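PDB 6NXC: L-asparaginase 1, which hydrolyses L-asparagine to L-aspartate and ammonium as an allosterically activated cytoplasmic homotetramer of Escherichia coli. Local coordinates for residues B[223-228]-B[329-334]. The protein carries 1 engineered substitution. Numbering follows the deposited sequence.
Sequences IVHPIT and LHYLLS
His225 receives the edge of Tyr331 over one face of its imidazole, an offset edge-to-face pair with centroids 5.4 Å apart and planes at 77°. With chi1 at 162°, the Tyr331 phenol points away from its own backbone N and reaches His225, where Tyr331 CE1 comes within 3.5 Å of His225 CB, in the plane of the phenol ring. Pro226 presents its carbonyl O to Ser334 CB at 3.4 Å. Ile227 lies against the helix, its side chain crossing that of His330 at about a right angle: CG2 packs on His330 CB at 3.5 Å, while CG1 runs past Tyr331 CA and CB; Ala120 and Met124 of helix 114-124 also touch its side chain. Thr228 N donates to Ser334 OG (3.0 Å, nearly straight at 170°), and Thr228 O accepts from His330 ND1 (3.0 Å), the oxygen lying in the imidazole plane. Ser334 OG in turn donates to His330 O at 2.6 Å, a bond within 329-334 that fixes the hydroxyl as acceptor for Thr228 N. A leucine in place of His330 would probably leave Thr228 O without this donor and lose the edge-to-face packing with Trp88. Away from the substrate and activator sites, directional backbone-to-side-chain bonds and aromatic packing thus fasten residues 223-228 to the C-terminal end of helix 322-333.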
loop_
_atom_site.group_PDB
_atom_site.type_symbol
_atom_site.label_atom_id
_atom_site.label_comp_id
_atom_site.label_asym_id
_atom_site.label_seq_id
_atom_site.Cartn_x
_atom_site.Cartn_y
_atom_site.Cartn_z
ATOM N N ILE B 223 20.488 26.638 19.702
ATOM C CA ILE B 223 21.108 27.692 18.877
ATOM C C ILE B 223 20.291 27.840 17.600
ATOM O O ILE B 223 20.009 26.825 16.980
ATOM C CB ILE B 223 22.588 27.405 18.623
ATOM C CG1 ILE B 223 23.365 27.556 19.944
ATOM C CG2 ILE B 223 23.107 28.335 17.540
ATOM C CD1 ILE B 223 24.774 26.958 19.924
ATOM N N VAL B 224 19.824 29.047 17.306
ATOM C CA VAL B 224 19.062 29.230 16.048
ATOM C C VAL B 224 19.970 29.789 14.932
ATOM O O VAL B 224 20.556 30.859 15.111
ATOM C CB VAL B 224 17.816 30.076 16.238
ATOM C CG1 VAL B 224 17.195 30.191 14.835
ATOM C CG2 VAL B 224 16.868 29.445 17.259
ATOM N N HIS B 225 20.228 29.013 13.869
ATOM C CA HIS B 225 21.053 29.482 12.736
ATOM C C HIS B 225 20.120 30.306 11.882
ATOM O O HIS B 225 18.955 29.931 11.653
ATOM C CB HIS B 225 21.595 28.345 11.897
ATOM C CG HIS B 225 22.654 27.592 12.612
ATOM N ND1 HIS B 225 23.947 28.036 12.722
ATOM C CD2 HIS B 225 22.612 26.377 13.210
ATOM C CE1 HIS B 225 24.642 27.171 13.462
ATOM N NE2 HIS B 225 23.851 26.133 13.747
ATOM N N PRO B 226 20.571 31.500 11.426
ATOM C CA PRO B 226 19.708 32.303 10.560
ATOM C C PRO B 226 19.426 31.591 9.242
ATOM O O PRO B 226 20.228 30.939 8.709
ATOM C CB PRO B 226 20.569 33.597 10.343
ATOM C CG PRO B 226 21.993 33.028 10.389
ATOM C CD PRO B 226 21.934 32.019 11.554
ATOM N N ILE B 227 18.238 31.831 8.684
ATOM C CA ILE B 227 17.934 31.446 7.288
ATOM C C ILE B 227 17.416 32.725 6.680
ATOM O O ILE B 227 16.453 33.398 7.230
ATOM C CB ILE B 227 16.966 30.280 7.000
ATOM C CG1 ILE B 227 17.531 28.876 7.087
ATOM C CG2 ILE B 227 16.453 30.391 5.551
ATOM C CD1 ILE B 227 16.528 27.779 6.647
ATOM N N THR B 228 18.084 33.157 5.620
ATOM C CA THR B 228 17.682 34.365 4.890
ATOM C C THR B 228 17.148 33.973 3.511
ATOM O O THR B 228 17.484 32.881 2.976
ATOM C CB THR B 228 18.828 35.383 4.763
ATOM O OG1 THR B 228 19.811 34.755 3.951
ATOM C CG2 THR B 228 19.504 35.802 6.042
ATOM N N LEU B 329 19.848 24.428 1.308
ATOM C CA LEU B 329 20.659 25.464 0.563
ATOM C C LEU B 329 20.454 26.815 1.248
ATOM O O LEU B 329 21.416 27.491 1.451
ATOM C CB LEU B 329 20.212 25.526 -0.882
ATOM C CG LEU B 329 20.746 24.357 -1.687
ATOM C CD1 LEU B 329 19.986 24.264 -2.980
ATOM C CD2 LEU B 329 22.235 24.583 -1.920
ATOM N N HIS B 330 19.216 27.169 1.598
ATOM C CA HIS B 330 18.884 28.416 2.349
ATOM C C HIS B 330 19.724 28.444 3.589
ATOM O O HIS B 330 20.407 29.496 3.890
ATOM C CB HIS B 330 17.429 28.583 2.720
ATOM C CG HIS B 330 16.634 29.150 1.570
ATOM N ND1 HIS B 330 16.477 30.516 1.411
ATOM C CD2 HIS B 330 15.888 28.581 0.623
ATOM C CE1 HIS B 330 15.739 30.712 0.346
ATOM N NE2 HIS B 330 15.341 29.558 -0.128
ATOM N N TYR B 331 19.788 27.297 4.298
ATOM C CA TYR B 331 20.546 27.246 5.553
ATOM C C TYR B 331 22.056 27.436 5.303
ATOM O O TYR B 331 22.662 28.335 5.885
ATOM C CB TYR B 331 20.240 25.909 6.266
ATOM C CG TYR B 331 21.250 25.538 7.311
ATOM C CD1 TYR B 331 21.329 26.213 8.496
ATOM C CD2 TYR B 331 22.115 24.499 7.108
ATOM C CE1 TYR B 331 22.238 25.871 9.482
ATOM C CE2 TYR B 331 23.055 24.158 8.051
ATOM C CZ TYR B 331 23.137 24.867 9.237
ATOM O OH TYR B 331 24.080 24.478 10.107
ATOM N N LEU B 332 22.626 26.676 4.393
ATOM C CA LEU B 332 24.085 26.704 4.199
ATOM C C LEU B 332 24.510 28.032 3.558
ATOM O O LEU B 332 25.563 28.554 4.025
ATOM C CB LEU B 332 24.483 25.513 3.305
ATOM C CG LEU B 332 24.426 24.156 3.978
ATOM C CD1 LEU B 332 24.572 23.096 2.918
ATOM C CD2 LEU B 332 25.480 23.982 5.084
ATOM N N LEU B 333 23.771 28.610 2.595
ATOM C CA LEU B 333 24.184 29.904 1.978
ATOM C C LEU B 333 24.095 31.010 3.025
ATOM O O LEU B 333 24.722 32.019 2.822
ATOM C CB LEU B 333 23.254 30.267 0.827
ATOM C CG LEU B 333 23.307 29.348 -0.393
ATOM C CD1 LEU B 333 22.212 29.583 -1.392
ATOM C CD2 LEU B 333 24.616 29.559 -1.052
ATOM N N SER B 334 23.249 30.863 4.028
ATOM C CA SER B 334 23.053 31.918 5.069
ATOM C C SER B 334 24.153 31.777 6.127
ATOM O O SER B 334 24.150 32.643 7.048
ATOM C CB SER B 334 21.667 31.787 5.719
ATOM O OG SER B 334 20.637 31.925 4.746
#